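Local coordinates for protein fructuronate-tagaturonate epimerase UxaE from Cohnella laeviribosi in complex with 1 glycerol (Cohnella laeviribosi, PDB 6IL9) that probably interconverts the sugar acids fructuronate and tagaturonate by epimerisation, using a zinc-binding TIM barrel, at residues A235-M238 against R239-V243; R415-A418 against D419-D422; E166-R169 against M170-L174; Q123-R126 against E127-L130. All blocks are in the same frame, centred on the assembly; numbering follows the deposited sequence.

Contact 1: residues A235-M238 against R239-V243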
# COMPACT_ATOMS: atom_id res chain seq x y z
N ALA A 235 -8.43 35.98 -6.16
CA ALA A 235 -9.49 35.02 -5.87
C ALA A 235 -8.95 33.60 -5.73
O ALA A 235 -9.35 32.86 -4.82
CB ALA A 235 -10.56 35.08 -6.95
N THR A 236 -8.05 33.19 -6.63
CA THR A 236 -7.49 31.84 -6.53
C THR A 236 -6.56 31.72 -5.32
O THR A 236 -6.61 30.72 -4.59
CB THR A 236 -6.76 31.47 -7.82
OG1 THR A 236 -5.76 32.45 -8.11
CG2 THR A 236 -7.75 31.41 -8.98
N LEU A 237 -5.72 32.73 -5.09
CA LEU A 237 -4.81 32.72 -3.94
C LEU A 237 -5.57 32.61 -2.63
O LEU A 237 -5.24 31.78 -1.77
CB LEU A 237 -3.92 33.96 -3.96
CG LEU A 237 -2.89 34.08 -2.83
CD1 LEU A 237 -2.00 32.84 -2.79
CD2 LEU A 237 -2.03 35.33 -2.94
N MET A 238 -6.61 33.44 -2.45
CA MET A 238 -7.36 33.42 -1.19
C MET A 238 -8.01 32.06 -0.95
O MET A 238 -7.99 31.55 0.18
CB MET A 238 -8.44 34.50 -1.20
CG MET A 238 -7.89 35.88 -1.13
SD MET A 238 -9.13 37.17 -0.78
CE MET A 238 -8.01 38.51 -1.07
N ARG A 239 -8.63 31.49 -1.98
CA ARG A 239 -9.22 30.18 -1.79
C ARG A 239 -8.16 29.14 -1.44
O ARG A 239 -8.33 28.35 -0.52
CB ARG A 239 -10.01 29.77 -3.03
CG ARG A 239 -10.93 28.60 -2.79
CD ARG A 239 -11.63 28.18 -4.07
NE ARG A 239 -12.56 29.19 -4.57
CZ ARG A 239 -13.81 29.34 -4.15
NH1 ARG A 239 -14.29 28.55 -3.20
NH2 ARG A 239 -14.57 30.29 -4.67
N ASP A 240 -7.03 29.16 -2.16
CA ASP A 240 -5.95 28.20 -1.90
C ASP A 240 -5.46 28.30 -0.45
O ASP A 240 -5.24 27.28 0.20
CB ASP A 240 -4.79 28.43 -2.85
CG ASP A 240 -5.00 27.77 -4.21
OD1 ASP A 240 -5.89 26.90 -4.32
OD2 ASP A 240 -4.27 28.13 -5.15
N VAL A 241 -5.26 29.52 0.04
CA VAL A 241 -4.81 29.69 1.42
C VAL A 241 -5.83 29.11 2.39
O VAL A 241 -5.49 28.38 3.33
CB VAL A 241 -4.51 31.18 1.71
CG1 VAL A 241 -4.19 31.40 3.20
CG2 VAL A 241 -3.37 31.68 0.84
N LEU A 242 -7.12 29.41 2.18
CA LEU A 242 -8.15 28.91 3.09
C LEU A 242 -8.24 27.39 3.07
O LEU A 242 -8.44 26.76 4.12
CB LEU A 242 -9.50 29.52 2.74
CG LEU A 242 -9.60 31.03 2.98
CD1 LEU A 242 -10.98 31.53 2.56
CD2 LEU A 242 -9.35 31.34 4.45
N VAL A 243 -8.12 26.78 1.89
CA VAL A 243 -8.30 25.34 1.78
C VAL A 243 -7.13 24.59 2.40
O VAL A 243 -7.31 23.56 3.06
CB VAL A 243 -8.52 24.93 0.31
CG1 VAL A 243 -8.57 23.41 0.18
CG2 VAL A 243 -9.81 25.55 -0.23
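L237 and V241, one helical turn apart, carry the tightly packed side of this contact. L237 points its CG anti to the backbone N (chi1 -179°), and from there CD1 meets V241 CG2 at 4.0 Å, the two side chains crossing at a slant. The same V241 methyl sits beside the main chain, with CG2 only 3.2 Å from L237 O, while V241 N donates to L237 O at 2.9 Å. One carbonyl oxygen thus takes a hydrogen bond and a methyl contact together. Three more i to i+4 bonds continue the ladder: R239 N to A235 O, D240 N to T236 O and L242 N to M238 O, the last two at 2.9 and 3.1 Å respectively. D240 is buried as well, its CB and carboxylate close to T236 O, with CG at 3.4 Å.

The loose side is that of T236, which is exposed. The polar ends are each tied to residues beyond the turn: T236 OG1 is hydrogen-bonded to D233, D240 OD1 to S283, and R239, whose chain bends and leads away, bonds A194 O through NH1.

Near the start of helix 234-259, neighbouring helices cover several faces of this turn: L237 and V241 lie against helix 208-218, M238 and L242 against helix 196-204, and L242 and V243 against helix 189-193.

Contact 2: residues R415-A418 against D419-D422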
# COMPACT_ATOMS: atom_id res chain seq x y z
N ARG A 415 -25.21 -10.40 -10.89
CA ARG A 415 -26.10 -11.54 -11.08
C ARG A 415 -26.33 -12.25 -9.74
O ARG A 415 -25.38 -12.41 -8.96
CB ARG A 415 -25.52 -12.53 -12.09
CG ARG A 415 -25.60 -12.12 -13.55
CD ARG A 415 -24.68 -13.00 -14.42
NE ARG A 415 -23.28 -12.80 -14.06
CZ ARG A 415 -22.27 -13.60 -14.39
NH1 ARG A 415 -22.47 -14.68 -15.13
NH2 ARG A 415 -21.05 -13.29 -13.98
N PRO A 416 -27.55 -12.68 -9.45
CA PRO A 416 -27.78 -13.48 -8.24
C PRO A 416 -26.98 -14.77 -8.30
O PRO A 416 -26.83 -15.37 -9.37
CB PRO A 416 -29.29 -13.75 -8.27
CG PRO A 416 -29.86 -12.66 -9.17
CD PRO A 416 -28.80 -12.38 -10.18
N LEU A 417 -26.48 -15.18 -7.14
CA LEU A 417 -25.65 -16.38 -7.06
C LEU A 417 -26.39 -17.60 -7.61
O LEU A 417 -25.79 -18.45 -8.27
CB LEU A 417 -25.21 -16.62 -5.62
CG LEU A 417 -24.02 -15.81 -5.08
CD1 LEU A 417 -23.84 -16.05 -3.58
CD2 LEU A 417 -22.74 -16.16 -5.84
N ALA A 418 -27.70 -17.67 -7.37
CA ALA A 418 -28.51 -18.77 -7.87
C ALA A 418 -28.58 -18.82 -9.39
O ALA A 418 -29.02 -19.84 -9.94
CB ALA A 418 -29.91 -18.69 -7.28
N ASP A 419 -28.16 -17.75 -10.09
CA ASP A 419 -28.19 -17.70 -11.54
C ASP A 419 -26.84 -17.98 -12.19
O ASP A 419 -26.73 -17.92 -13.41
CB ASP A 419 -28.69 -16.32 -12.01
CG ASP A 419 -30.16 -16.09 -11.70
OD1 ASP A 419 -30.90 -17.08 -11.49
OD2 ASP A 419 -30.57 -14.91 -11.67
N VAL A 420 -25.80 -18.28 -11.40
CA VAL A 420 -24.47 -18.48 -11.94
C VAL A 420 -23.97 -19.85 -11.49
O VAL A 420 -24.18 -20.25 -10.34
CB VAL A 420 -23.50 -17.36 -11.50
CG1 VAL A 420 -24.05 -16.01 -11.93
CG2 VAL A 420 -23.33 -17.36 -10.02
N SER A 421 -23.33 -20.57 -12.40
CA SER A 421 -22.81 -21.90 -12.09
C SER A 421 -21.47 -21.78 -11.38
O SER A 421 -20.83 -20.72 -11.37
CB SER A 421 -22.65 -22.73 -13.36
OG SER A 421 -21.59 -22.22 -14.16
N ASP A 422 -21.03 -22.89 -10.79
CA ASP A 422 -19.71 -22.89 -10.15
C ASP A 422 -18.63 -22.48 -11.14
O ASP A 422 -17.72 -21.70 -10.79
CB ASP A 422 -19.41 -24.27 -9.57
CG ASP A 422 -20.15 -24.54 -8.27
OD1 ASP A 422 -20.89 -23.65 -7.80
OD2 ASP A 422 -19.97 -25.65 -7.70
O HOH W 1 -26.59 -21.58 -9.11
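R415 and V420 meet with their side chains slanting across each other, a flat cation against one methyl of a branched valine. V420 CG1 stands 3.6 Å above one face of the R415 guanidinium, displaced toward its rim, and also touches the aliphatic part of the chain, 3.8 Å from R415 CB. The V420 rotamer, chi1 -57°, explains both of its contacts. It turns CG1 toward the arginine and leaves CG2 between the backbone N and the carbonyl carbon, where CG2 comes to 3.2 Å from L417 O.

P416 and D419 form the second slanted pair. The carboxylate oxygen D419 OD2 lies against P416 CD and CG, 3.4 Å from CD, a polar atom beside C-H groups on the exposed side. Beneath these side chains the backbone makes a short 3-10 turn. D419 N donates to P416 O at 2.8 Å and V420 N to L417 O at 3.1 Å. Water 1 lies within hydrogen-bonding reach of V420 O and, weakly, of A418 O, with more acceptors about it than it has protons.

The guanidinium is anchored from beyond the turn: R415 NH2 makes a salt bridge with E431 and a hydrogen bond to S427, and Y428 adds a cation-pi contact. With an alanine in place of R415, E431 would probably lose its charge mate and V420 CG1 part of its cover. The chemistry is therefore mixed: E431, with S427 and Y428, probably helps to hold the guanidinium in place, and its face then serves as a lid for an apolar methyl on a surface loop.

Contact 3: residues E166-R169 against M170-L174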
# COMPACT_ATOMS: atom_id res chain seq x y z
N GLU A 166 0.58 9.34 17.69
CA GLU A 166 0.92 8.06 18.30
C GLU A 166 1.24 7.01 17.24
O GLU A 166 2.17 6.22 17.41
CB GLU A 166 -0.23 7.59 19.19
CG GLU A 166 0.21 6.76 20.39
CD GLU A 166 -0.78 5.68 20.77
OE1 GLU A 166 -0.38 4.71 21.46
OE2 GLU A 166 -1.97 5.79 20.38
N ASP A 167 0.48 7.01 16.15
CA ASP A 167 0.70 6.05 15.07
C ASP A 167 1.97 6.36 14.28
O ASP A 167 2.67 5.44 13.85
CB ASP A 167 -0.52 6.04 14.14
CG ASP A 167 -1.77 5.48 14.81
OD1 ASP A 167 -1.61 4.62 15.71
OD2 ASP A 167 -2.89 5.87 14.45
N ILE A 168 2.29 7.65 14.11
CA ILE A 168 3.55 8.03 13.48
C ILE A 168 4.73 7.58 14.33
O ILE A 168 5.73 7.05 13.82
CB ILE A 168 3.57 9.55 13.24
CG1 ILE A 168 2.46 9.93 12.25
CG2 ILE A 168 4.93 10.00 12.76
CD1 ILE A 168 2.17 11.42 12.22
N ARG A 169 4.64 7.80 15.65
CA ARG A 169 5.70 7.33 16.55
C ARG A 169 5.85 5.82 16.48
O ARG A 169 6.97 5.30 16.47
CB ARG A 169 5.39 7.75 17.98
CG ARG A 169 5.52 9.24 18.24
CD ARG A 169 5.63 9.54 19.74
NE ARG A 169 4.43 9.14 20.47
CZ ARG A 169 3.34 9.89 20.60
NH1 ARG A 169 3.28 11.09 20.05
NH2 ARG A 169 2.30 9.43 21.28
N MET A 170 4.72 5.10 16.45
CA MET A 170 4.77 3.64 16.38
C MET A 170 5.44 3.18 15.09
O MET A 170 6.34 2.33 15.11
CB MET A 170 3.35 3.07 16.48
CG MET A 170 3.23 1.57 16.20
SD MET A 170 1.52 0.95 16.28
CE MET A 170 0.73 1.85 14.94
N ALA A 171 5.03 3.76 13.96
CA ALA A 171 5.63 3.40 12.68
C ALA A 171 7.14 3.59 12.71
O ALA A 171 7.90 2.73 12.25
CB ALA A 171 5.00 4.23 11.56
N LEU A 172 7.61 4.72 13.25
CA LEU A 172 9.05 4.94 13.27
C LEU A 172 9.73 3.96 14.21
O LEU A 172 10.82 3.45 13.89
CB LEU A 172 9.35 6.39 13.68
CG LEU A 172 9.01 7.44 12.62
CD1 LEU A 172 8.84 8.82 13.24
CD2 LEU A 172 10.10 7.47 11.57
N ASP A 173 9.11 3.67 15.36
CA ASP A 173 9.69 2.75 16.33
C ASP A 173 9.80 1.34 15.77
O ASP A 173 10.70 0.59 16.15
CB ASP A 173 8.84 2.72 17.60
CG ASP A 173 8.90 4.01 18.37
OD1 ASP A 173 9.90 4.73 18.22
OD2 ASP A 173 7.95 4.30 19.13
N LEU A 174 8.89 0.96 14.88
CA LEU A 174 8.84 -0.39 14.34
C LEU A 174 9.68 -0.56 13.07
O LEU A 174 9.71 -1.66 12.51
CB LEU A 174 7.39 -0.78 14.07
CG LEU A 174 6.53 -1.02 15.32
CD1 LEU A 174 5.10 -1.38 14.94
CD2 LEU A 174 7.16 -2.12 16.18
O HOH W 2 9.24 7.04 17.30
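M170 and D167, three residues apart, lie side by side and point the same way. The methionine can be traced outward. Its CB sits over the carbonyl oxygens of the preceding turn, 3.5 Å from E166 O and 3.6 Å from D167 O. CG then leaves anti to the backbone N (chi1 171°), and the chain runs on extended to SD before bending at the last torsion (chi3 63°). That bend returns the methyl to the helix flank, where CE meets D167 OD1 at 3.7 Å. Y135, on helix 135-149, packs against the same side chain.

A second pair, I168 and L172, also runs alongside, with I168 CG2 4.1 Å from L172 CD1, and faces the fold's interior. R169, by contrast, is exposed. Its bent chain lays one guanidinium face over E166 CA, and NH1 reaches out to Y258 OH.

R169 O accepts twice. It receives D173 N at 2.9 Å as well as a proton from water 2, which gives its other bond to D173 OD1 at 2.6 Å. The water thus bridges R169 O and D173 OD1; D173 OD2, another acceptor, lies 3.0 Å from R169 O without a bond, a contact that is probably somewhat unfavourable.

Helix 165-173 is the helix in the beta-alpha-beta crossover joining strands 156-162 and 178-182, and I168, A171 and L172 press on L179 of the latter strand, the layering expected of a TIM barrel.

Contact 4: residues Q123-R126 against E127-L130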
# COMPACT_ATOMS: atom_id res chain seq x y z
N GLN A 123 0.31 -1.18 4.93
CA GLN A 123 -1.07 -1.31 5.37
C GLN A 123 -1.46 -0.02 6.09
O GLN A 123 -0.62 0.63 6.71
CB GLN A 123 -1.26 -2.51 6.31
CG GLN A 123 -1.32 -3.88 5.62
CD GLN A 123 -2.59 -4.07 4.82
OE1 GLN A 123 -3.61 -4.52 5.36
NE2 GLN A 123 -2.55 -3.71 3.54
N SER A 124 -2.74 0.33 5.97
CA SER A 124 -3.28 1.49 6.67
C SER A 124 -3.74 1.11 8.07
O SER A 124 -3.95 -0.06 8.38
CB SER A 124 -4.46 2.09 5.90
OG SER A 124 -5.60 1.24 5.95
N ILE A 125 -3.91 2.14 8.91
CA ILE A 125 -4.43 1.95 10.26
C ILE A 125 -5.80 1.29 10.20
O ILE A 125 -6.11 0.38 10.99
CB ILE A 125 -4.47 3.30 11.00
CG1 ILE A 125 -3.06 3.80 11.26
CG2 ILE A 125 -5.23 3.16 12.31
CD1 ILE A 125 -2.26 2.92 12.21
N ARG A 126 -6.65 1.72 9.26
CA ARG A 126 -7.96 1.11 9.10
C ARG A 126 -7.85 -0.35 8.68
O ARG A 126 -8.59 -1.21 9.19
CB ARG A 126 -8.78 1.89 8.06
CG ARG A 126 -10.06 1.19 7.63
CD ARG A 126 -10.98 2.14 6.91
NE ARG A 126 -11.36 3.25 7.77
CZ ARG A 126 -11.50 4.50 7.36
NH1 ARG A 126 -11.28 4.81 6.09
NH2 ARG A 126 -11.85 5.45 8.22
N GLU A 127 -6.94 -0.67 7.76
CA GLU A 127 -6.76 -2.06 7.35
C GLU A 127 -6.32 -2.94 8.52
O GLU A 127 -6.77 -4.08 8.64
CB GLU A 127 -5.74 -2.14 6.22
CG GLU A 127 -6.31 -1.84 4.87
CD GLU A 127 -5.23 -1.68 3.81
OE1 GLU A 127 -4.27 -0.90 4.02
OE2 GLU A 127 -5.35 -2.34 2.75
N LEU A 128 -5.42 -2.43 9.37
CA LEU A 128 -5.04 -3.19 10.56
C LEU A 128 -6.25 -3.43 11.45
O LEU A 128 -6.44 -4.54 11.96
CB LEU A 128 -3.96 -2.45 11.33
CG LEU A 128 -2.62 -2.25 10.63
CD1 LEU A 128 -1.70 -1.43 11.53
CD2 LEU A 128 -1.99 -3.59 10.26
N ALA A 129 -7.07 -2.40 11.66
CA ALA A 129 -8.22 -2.52 12.54
C ALA A 129 -9.26 -3.48 11.98
O ALA A 129 -9.86 -4.26 12.73
CB ALA A 129 -8.84 -1.14 12.77
N LEU A 130 -9.48 -3.46 10.67
CA LEU A 130 -10.49 -4.32 10.06
C LEU A 130 -10.03 -5.76 9.91
O LEU A 130 -10.88 -6.65 9.78
CB LEU A 130 -10.90 -3.77 8.69
CG LEU A 130 -11.66 -2.44 8.66
CD1 LEU A 130 -12.18 -2.12 7.26
CD2 LEU A 130 -12.81 -2.48 9.66
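S124 and E127 form a capping box where strand 117-124 of the TIM barrel turns into helix 125-131. In the first shell, the backbone N of E127 donates to S124 OG at 3.0 Å, while E127 OE1 takes the backbone N-H of S124 at 2.8 Å, with an N-H...O angle of 165°. This second bond uses the anti lone pair of OE1, the one facing away from its partner oxygen. S124 can cap because chi1 of 70° holds its OG between the backbone N and the carbonyl carbon, where it can accept from E127 N.

Q123 also lies against E127. Its side chain crosses that of E127 at about a right angle, with the amide and carboxylate planes 42° apart and Q123 OE1 3.3 Å from E127 CB. The glutamate is held by the cap, with the amide packed across it, and R99 completes its setting by a salt bridge to OE2. A leucine in place of E127 would probably leave the S124 N-H and R99 without their carboxylate and remove half of the capping box.

Farther out, S124 packs on D160 and on the zinc ligand H161 of the adjoining strand, and the E127 side chain lies about 5 Å from the bound glycerol, so the turn is part of the surroundings of the metal pocket. Along the helix the i to i+4 bonds begin with L128 N to S124 O. On another flank R126 and L130 run side by side, with R126 CG 3.9 Å from L130 CD1.

From the N terminus the contacts come in the order contact 4, contact 3, contact 1 and contact 2. All are local and in series; none nests within or crosses another. Contact 4 starts the helix after the second barrel strand, and contact 3 lies on the helix after the third. These two touch, with I125 CD1 3.7 Å from D167 CG, so neighbouring beta-alpha units meet side to side. Contact 1 lies about 18 Å from contact 3 by nearest atoms, near the start of helix 234-259, whose later residues I254 and Y258 return to pack on I168. Contact 2 turns a surface loop beyond helix 384-402, on the other side of the chain's centre from contact 3.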